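Lysine/ornithine decarboxylase (Vibrio vulnificus, PDB 2PLJ) catalyses the decarboxylation of both lysine and ornithine, the latter giving putrescine, as a pyridoxal phosphate-dependent enzyme built from a beta/alpha barrel and a beta barrel. Local coordinates at residues 53-58 / 319-324; 96-101 / 118-123. One frame throughout, in Å; residues are numbered along the deposited sequence.

How the contacts relate
Contact 1 (53-58 / 319-324) lies in the beta-barrel half of the chain and contact 2 (96-101 / 118-123) in the beta/alpha barrel. Their centres are 31 Å apart and their nearest atoms about 13 Å, so neither touches the other. In sequence, contact 2 falls wholly between the two segments of contact 1, which joins parts of the chain that come before and after the beta/alpha barrel; contact 2 packs helix 91-100 against the loop between helix 109-117 and strand 125-127. The residues lining the pocket of the pyridoxal phosphate-putrescine adduct run from about 84 to 388, a range that covers contact 2 and residues 319-324, but that overlap alone puts neither contact in the pocket.

Contact 1 of 2, residues 53-58 / 319-324; sequences FGAPLL and YLDDGI
The backbones of 53-58 and 319-324 come closest at Pro56 and Asp321, with 6.1 Å between the CA of Pro56 and the CA of Asp321, and no direct hydrogen bond links the two segments. A cis peptide bond joins Ala55 to Pro56, and the proline ring points at the other segment. Its CG lies 3.2 Å from the carbonyl O of Asp321, while its CB is 3.6 Å from Asp321 OD1. The Pro56 and Asp321 side chains run past each other in opposite directions, and the carboxylate reaches Ala55: Asp321 OD2 is 3.4 Å from Ala55 CB. With Asp321 CG between its backbone N and carbonyl carbon (chi1 53°), the carboxylate lies alongside the 55-56 peptide, its CG 3.8 Å from Pro56 N. One water bridges the segments, donating to Asp321 OD2 at 2.6 Å and to Ala55 O at 3.2 Å. Asp321 OD2 also hydrogen-bonds Ser305 OG, so this buried oxygen has partners from both water and protein. Beyond it, Asp322 meets the proline through carbon, its CB 3.8 Å from Pro56 CB, and its OD2 is held by Ser327 OG. Pro56 and Leu57 make backbone hydrogen bonds to Gln403 and Val303 respectively, placing the contact where strand 57-61 begins, between strands 300-312 and 403-407, and where strand 315-320 has just ended. The arrangement is thus a cis-proline at the start of strand 57-61, packed on the loop after strand 315-320 in the beta-barrel domain of this decarboxylase fold.

Contact 2 of 2, residues 96-101 / 118-123; sequences TLLAEG and EGVPAD
Helix 91-100 of the beta/alpha barrel packs here on the turn after helix 109-117, with Leu98 set against the residues that lead into strand 125-127. The backbones are nearest at Leu98 and Val120, their CA atoms 6.9 Å apart, and no hydrogen bond crosses, so the contact rests on the two methyls of one leucine. The Leu98 torsions, CG anti to the backbone N (chi1 179°) and chi2 at 65°, together set CD1 and CD2 against different neighbours. CD2 lies 4.1 Å from Val120 CG2 and 3.9 Å from the carbonyl O of Glu118; CD1 takes the exposed side, 4.0 Å from CD of the Pro121 ring. Leu98 and Val120 run past one another in opposite directions, and both also touch Phe104 of strand 103-106, which extends the apolar patch inward from the surface. At the polar margin, the carboxylate of Glu118 turns to Arg95, one helical turn before Leu98, for a salt bridge through OE1. Both helices finish in Schellman motifs. At Gly101 a positive phi of 108° and two bonds from its N into the last turn, to Leu98 O at 3.1 Å and weakly to Leu97 O, support the assignment; at Gly119 the bonds are Val120 N to Val115 O and Gly119 N to Ala116 O. The contact joins the end of one outer helix to the turn after the next, over strand 103-106, within the alternating strands and helices of a beta/alpha barrel.

Contact 1 of 2, residues 53-58 / 319-324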
ATOM      1  N   PHE A  53     -23.469   5.683  -7.569  1.00 25.72           N
ATOM      2  CA  PHE A  53     -22.459   5.811  -6.519  1.00 24.77           C
ATOM      3  C   PHE A  53     -21.197   6.531  -6.951  1.00 24.11           C
ATOM      4  O   PHE A  53     -20.462   7.029  -6.096  1.00 24.96           O
ATOM      5  CB  PHE A  53     -22.052   4.421  -5.987  1.00 24.93           C
ATOM      6  CG  PHE A  53     -23.200   3.601  -5.471  1.00 24.74           C
ATOM      7  CD1 PHE A  53     -23.628   2.487  -6.173  1.00 26.74           C
ATOM      8  CD2 PHE A  53     -23.874   3.959  -4.307  1.00 25.66           C
ATOM      9  CE1 PHE A  53     -24.686   1.717  -5.727  1.00 26.11           C
ATOM     10  CE2 PHE A  53     -24.932   3.193  -3.841  1.00 26.04           C
ATOM     11  CZ  PHE A  53     -25.345   2.076  -4.551  1.00 26.55           C
ATOM     12  N   GLY A  54     -20.941   6.593  -8.258  1.00 22.29           N
ATOM     13  CA  GLY A  54     -19.733   7.252  -8.763  1.00 22.30           C
ATOM     14  C   GLY A  54     -18.534   6.316  -8.652  1.00 21.80           C
ATOM     15  O   GLY A  54     -18.515   5.404  -7.825  1.00 24.00           O
ATOM     16  N   ALA A  55     -17.529   6.574  -9.461  1.00 19.87           N
ATOM     17  CA  ALA A  55     -16.344   5.719  -9.564  1.00 18.10           C
ATOM     18  C   ALA A  55     -15.174   6.287  -8.755  1.00 17.49           C
ATOM     19  O   ALA A  55     -15.137   7.484  -8.488  1.00 18.82           O
ATOM     20  CB  ALA A  55     -15.960   5.563 -11.047  1.00 16.63           C
ATOM     21  N   PRO A  56     -14.199   5.448  -8.384  1.00 16.90           N
ATOM     22  CA  PRO A  56     -14.149   4.002  -8.647  1.00 15.45           C
ATOM     23  C   PRO A  56     -14.939   3.172  -7.623  1.00 14.94           C
ATOM     24  O   PRO A  56     -15.195   3.634  -6.502  1.00 14.15           O
ATOM     25  CB  PRO A  56     -12.648   3.676  -8.546  1.00 16.29           C
ATOM     26  CG  PRO A  56     -12.115   4.671  -7.555  1.00 16.72           C
ATOM     27  CD  PRO A  56     -13.016   5.915  -7.635  1.00 16.97           C
ATOM     28  N   LEU A  57     -15.292   1.952  -8.021  1.00 13.66           N
ATOM     29  CA  LEU A  57     -16.136   1.050  -7.204  1.00 12.75           C
ATOM     30  C   LEU A  57     -15.547  -0.335  -7.204  1.00 13.23           C
ATOM     31  O   LEU A  57     -14.836  -0.713  -8.153  1.00 12.83           O
ATOM     32  CB  LEU A  57     -17.542   0.944  -7.819  1.00 13.17           C
ATOM     33  CG  LEU A  57     -18.394   2.192  -7.921  1.00 14.68           C
ATOM     34  CD1 LEU A  57     -19.703   1.895  -8.643  1.00 16.48           C
ATOM     35  CD2 LEU A  57     -18.628   2.826  -6.537  1.00 17.76           C
ATOM     36  N   LEU A  58     -15.892  -1.108  -6.175  1.00 12.08           N
ATOM     37  CA  LEU A  58     -15.659  -2.546  -6.149  1.00 12.71           C
ATOM     38  C   LEU A  58     -17.038  -3.207  -5.939  1.00 13.79           C
ATOM     39  O   LEU A  58     -17.695  -2.956  -4.923  1.00 15.51           O
ATOM     40  CB  LEU A  58     -14.712  -2.897  -5.010  1.00 13.30           C
ATOM     41  CG  LEU A  58     -13.284  -2.381  -5.197  1.00 13.47           C
ATOM     42  CD1 LEU A  58     -12.541  -2.489  -3.896  1.00 16.15           C
ATOM     43  CD2 LEU A  58     -12.541  -3.211  -6.244  1.00 15.92           C
ATOM     44  N   TYR A 319      -5.536   7.897 -17.755  1.00 12.95           N
ATOM     45  CA  TYR A 319      -5.241   8.115 -16.349  1.00 13.86           C
ATOM     46  C   TYR A 319      -6.543   7.818 -15.614  1.00 14.64           C
ATOM     47  O   TYR A 319      -7.515   8.563 -15.750  1.00 14.68           O
ATOM     48  CB  TYR A 319      -4.780   9.543 -16.110  1.00 14.31           C
ATOM     49  CG  TYR A 319      -3.553   9.901 -16.914  1.00 13.50           C
ATOM     50  CD1 TYR A 319      -2.269   9.746 -16.390  1.00 16.72           C
ATOM     51  CD2 TYR A 319      -3.667  10.385 -18.236  1.00 15.58           C
ATOM     52  CE1 TYR A 319      -1.130  10.067 -17.140  1.00 16.64           C
ATOM     53  CE2 TYR A 319      -2.551  10.690 -18.989  1.00 15.98           C
ATOM     54  CZ  TYR A 319      -1.276  10.533 -18.460  1.00 16.10           C
ATOM     55  OH  TYR A 319      -0.197  10.868 -19.248  1.00 14.97           O
ATOM     56  N   LEU A 320      -6.548   6.713 -14.866  1.00 13.76           N
ATOM     57  CA  LEU A 320      -7.762   6.248 -14.187  1.00 13.97           C
ATOM     58  C   LEU A 320      -7.893   6.794 -12.772  1.00 14.27           C
ATOM     59  O   LEU A 320      -6.905   7.289 -12.211  1.00 15.01           O
ATOM     60  CB  LEU A 320      -7.794   4.699 -14.146  1.00 14.35           C
ATOM     61  CG  LEU A 320      -7.552   3.984 -15.486  1.00 15.89           C
ATOM     62  CD1 LEU A 320      -7.618   2.480 -15.312  1.00 18.91           C
ATOM     63  CD2 LEU A 320      -8.534   4.432 -16.582  1.00 15.33           C
ATOM     64  N   ASP A 321      -9.087   6.655 -12.189  1.00 14.13           N
ATOM     65  CA  ASP A 321      -9.334   7.057 -10.798  1.00 14.33           C
ATOM     66  C   ASP A 321      -9.039   5.952  -9.756  1.00 15.22           C
ATOM     67  O   ASP A 321      -9.392   6.088  -8.577  1.00 15.35           O
ATOM     68  CB  ASP A 321     -10.764   7.627 -10.620  1.00 16.03           C
ATOM     69  CG  ASP A 321     -11.845   6.700 -11.149  1.00 17.16           C
ATOM     70  OD1 ASP A 321     -11.549   5.520 -11.405  1.00 16.73           O
ATOM     71  OD2 ASP A 321     -13.012   7.171 -11.323  1.00 20.47           O
ATOM     72  N   ASP A 322      -8.405   4.871 -10.201  1.00 15.06           N
ATOM     73  CA  ASP A 322      -7.952   3.801  -9.281  1.00 14.67           C
ATOM     74  C   ASP A 322      -6.622   3.278  -9.833  1.00 15.29           C
ATOM     75  O   ASP A 322      -6.346   3.374 -11.041  1.00 14.48           O
ATOM     76  CB  ASP A 322      -8.998   2.680  -9.226  1.00 14.31           C
ATOM     77  CG  ASP A 322      -8.969   1.887  -7.884  1.00 17.89           C
ATOM     78  OD1 ASP A 322      -8.054   2.113  -7.026  1.00 17.77           O
ATOM     79  OD2 ASP A 322      -9.908   1.097  -7.680  1.00 16.83           O
ATOM     80  N   GLY A 323      -5.763   2.772  -8.951  1.00 14.67           N
ATOM     81  CA  GLY A 323      -4.472   2.269  -9.404  1.00 14.43           C
ATOM     82  C   GLY A 323      -3.697   1.554  -8.308  1.00 13.98           C
ATOM     83  O   GLY A 323      -4.303   0.999  -7.395  1.00 15.10           O
ATOM     84  N   ILE A 324      -2.369   1.561  -8.435  1.00 14.49           N
ATOM     85  CA  ILE A 324      -1.506   0.706  -7.593  1.00 15.40           C
ATOM     86  C   ILE A 324      -1.447   1.138  -6.147  1.00 14.65           C
ATOM     87  O   ILE A 324      -1.026   0.356  -5.285  1.00 15.44           O
ATOM     88  CB  ILE A 324      -0.053   0.569  -8.140  1.00 15.27           C
ATOM     89  CG1 ILE A 324       0.780   1.795  -7.719  1.00 14.99           C
ATOM     90  CG2 ILE A 324      -0.077   0.213  -9.652  1.00 19.35           C
ATOM     91  CD1 ILE A 324       2.283   1.656  -7.973  1.00 18.33           C
TER
HETATM   92  O   HOH W   1     -13.878   9.501 -10.589  1.00 24.40           O

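Contact 2 of 2, residues 96-101 / 118-123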
ATOM      1  N   THR A  96     -22.097 -13.376   5.407  1.00 12.81           N
ATOM      2  CA  THR A  96     -22.520 -14.307   4.338  1.00 13.80           C
ATOM      3  C   THR A  96     -22.005 -15.730   4.634  1.00 12.48           C
ATOM      4  O   THR A  96     -22.734 -16.723   4.557  1.00 12.02           O
ATOM      5  CB  THR A  96     -22.022 -13.804   2.950  1.00 13.63           C
ATOM      6  OG1 THR A  96     -22.722 -12.599   2.575  1.00 13.31           O
ATOM      7  CG2 THR A  96     -22.206 -14.885   1.867  1.00 12.97           C
ATOM      8  N   LEU A  97     -20.729 -15.797   4.994  1.00 12.34           N
ATOM      9  CA  LEU A  97     -20.060 -17.073   5.313  1.00 12.78           C
ATOM     10  C   LEU A  97     -20.556 -17.685   6.613  1.00 13.56           C
ATOM     11  O   LEU A  97     -20.786 -18.900   6.696  1.00 13.50           O
ATOM     12  CB  LEU A  97     -18.560 -16.847   5.330  1.00 13.24           C
ATOM     13  CG  LEU A  97     -17.979 -16.634   3.933  1.00 12.78           C
ATOM     14  CD1 LEU A  97     -16.529 -16.236   4.147  1.00 14.70           C
ATOM     15  CD2 LEU A  97     -18.144 -17.898   2.996  1.00 13.50           C
ATOM     16  N   LEU A  98     -20.761 -16.846   7.630  1.00 14.05           N
ATOM     17  CA  LEU A  98     -21.345 -17.346   8.874  1.00 14.07           C
ATOM     18  C   LEU A  98     -22.696 -18.058   8.587  1.00 14.16           C
ATOM     19  O   LEU A  98     -22.975 -19.163   9.094  1.00 14.40           O
ATOM     20  CB  LEU A  98     -21.538 -16.197   9.867  1.00 14.84           C
ATOM     21  CG  LEU A  98     -22.173 -16.547  11.225  1.00 13.58           C
ATOM     22  CD1 LEU A  98     -21.253 -17.480  12.032  1.00 16.39           C
ATOM     23  CD2 LEU A  98     -22.480 -15.245  11.978  1.00 15.53           C
ATOM     24  N   ALA A  99     -23.535 -17.412   7.780  1.00 14.35           N
ATOM     25  CA  ALA A  99     -24.862 -17.939   7.491  1.00 15.30           C
ATOM     26  C   ALA A  99     -24.746 -19.263   6.714  1.00 15.63           C
ATOM     27  O   ALA A  99     -25.599 -20.154   6.824  1.00 15.88           O
ATOM     28  CB  ALA A  99     -25.664 -16.898   6.701  1.00 14.82           C
ATOM     29  N   GLU A 100     -23.676 -19.375   5.923  1.00 16.17           N
ATOM     30  CA  GLU A 100     -23.424 -20.532   5.087  1.00 17.39           C
ATOM     31  C   GLU A 100     -22.873 -21.739   5.895  1.00 16.95           C
ATOM     32  O   GLU A 100     -22.927 -22.892   5.443  1.00 18.40           O
ATOM     33  CB  GLU A 100     -22.523 -20.071   3.924  1.00 18.49           C
ATOM     34  CG  GLU A 100     -22.345 -21.031   2.786  1.00 20.83           C
ATOM     35  CD  GLU A 100     -23.607 -21.396   1.996  1.00 20.71           C
ATOM     36  OE1 GLU A 100     -24.630 -20.660   1.935  1.00 20.25           O
ATOM     37  OE2 GLU A 100     -23.556 -22.509   1.442  1.00 22.76           O
ATOM     38  N   GLY A 101     -22.371 -21.482   7.105  1.00 16.46           N
ATOM     39  CA  GLY A 101     -21.841 -22.530   7.991  1.00 15.90           C
ATOM     40  C   GLY A 101     -20.315 -22.520   8.133  1.00 14.93           C
ATOM     41  O   GLY A 101     -19.737 -23.434   8.752  1.00 15.09           O
ATOM     42  N   GLU A 118     -19.946  -8.889  14.259  1.00 16.84           N
ATOM     43  CA  GLU A 118     -20.918  -9.555  13.361  1.00 17.84           C
ATOM     44  C   GLU A 118     -21.580 -10.795  13.971  1.00 18.74           C
ATOM     45  O   GLU A 118     -22.278 -11.553  13.279  1.00 19.73           O
ATOM     46  CB  GLU A 118     -20.292  -9.853  11.988  1.00 18.72           C
ATOM     47  CG  GLU A 118     -19.853  -8.581  11.255  1.00 18.74           C
ATOM     48  CD  GLU A 118     -20.983  -7.556  11.040  1.00 20.79           C
ATOM     49  OE1 GLU A 118     -22.180  -7.937  10.928  1.00 19.38           O
ATOM     50  OE2 GLU A 118     -20.680  -6.348  11.003  1.00 22.16           O
ATOM     51  N   GLY A 119     -21.357 -10.989  15.270  1.00 16.83           N
ATOM     52  CA  GLY A 119     -21.980 -12.060  16.007  1.00 17.11           C
ATOM     53  C   GLY A 119     -21.468 -13.461  15.739  1.00 16.59           C
ATOM     54  O   GLY A 119     -22.175 -14.456  16.013  1.00 16.32           O
ATOM     55  N   VAL A 120     -20.228 -13.546  15.271  1.00 15.59           N
ATOM     56  CA  VAL A 120     -19.589 -14.844  15.086  1.00 15.69           C
ATOM     57  C   VAL A 120     -19.269 -15.425  16.472  1.00 15.16           C
ATOM     58  O   VAL A 120     -18.581 -14.774  17.267  1.00 15.01           O
ATOM     59  CB  VAL A 120     -18.304 -14.739  14.260  1.00 15.45           C
ATOM     60  CG1 VAL A 120     -17.575 -16.115  14.202  1.00 15.49           C
ATOM     61  CG2 VAL A 120     -18.612 -14.192  12.839  1.00 15.83           C
ATOM     62  N   PRO A 121     -19.763 -16.640  16.754  1.00 15.91           N
ATOM     63  CA  PRO A 121     -19.418 -17.314  18.010  1.00 15.81           C
ATOM     64  C   PRO A 121     -17.908 -17.620  18.015  1.00 15.35           C
ATOM     65  O   PRO A 121     -17.367 -18.092  17.015  1.00 14.74           O
ATOM     66  CB  PRO A 121     -20.219 -18.625  17.933  1.00 16.46           C
ATOM     67  CG  PRO A 121     -21.347 -18.345  17.031  1.00 19.35           C
ATOM     68  CD  PRO A 121     -20.726 -17.436  15.969  1.00 16.27           C
ATOM     69  N   ALA A 122     -17.255 -17.379  19.147  1.00 16.20           N
ATOM     70  CA  ALA A 122     -15.799 -17.555  19.234  1.00 15.80           C
ATOM     71  C   ALA A 122     -15.375 -18.998  18.935  1.00 15.56           C
ATOM     72  O   ALA A 122     -14.244 -19.242  18.486  1.00 15.02           O
ATOM     73  CB  ALA A 122     -15.302 -17.141  20.617  1.00 16.88           C
ATOM     74  N   ASP A 123     -16.268 -19.957  19.200  1.00 15.15           N
ATOM     75  CA  ASP A 123     -15.924 -21.368  18.961  1.00 16.80           C
ATOM     76  C   ASP A 123     -15.773 -21.710  17.475  1.00 16.12           C
ATOM     77  O   ASP A 123     -15.280 -22.809  17.117  1.00 17.87           O
ATOM     78  CB  ASP A 123     -16.878 -22.320  19.688  1.00 17.91           C
ATOM     79  CG  ASP A 123     -18.307 -22.284  19.168  1.00 21.85           C
ATOM     80  OD1 ASP A 123     -18.626 -21.594  18.181  1.00 25.87           O
ATOM     81  OD2 ASP A 123     -19.152 -22.980  19.791  1.00 26.87           O
TER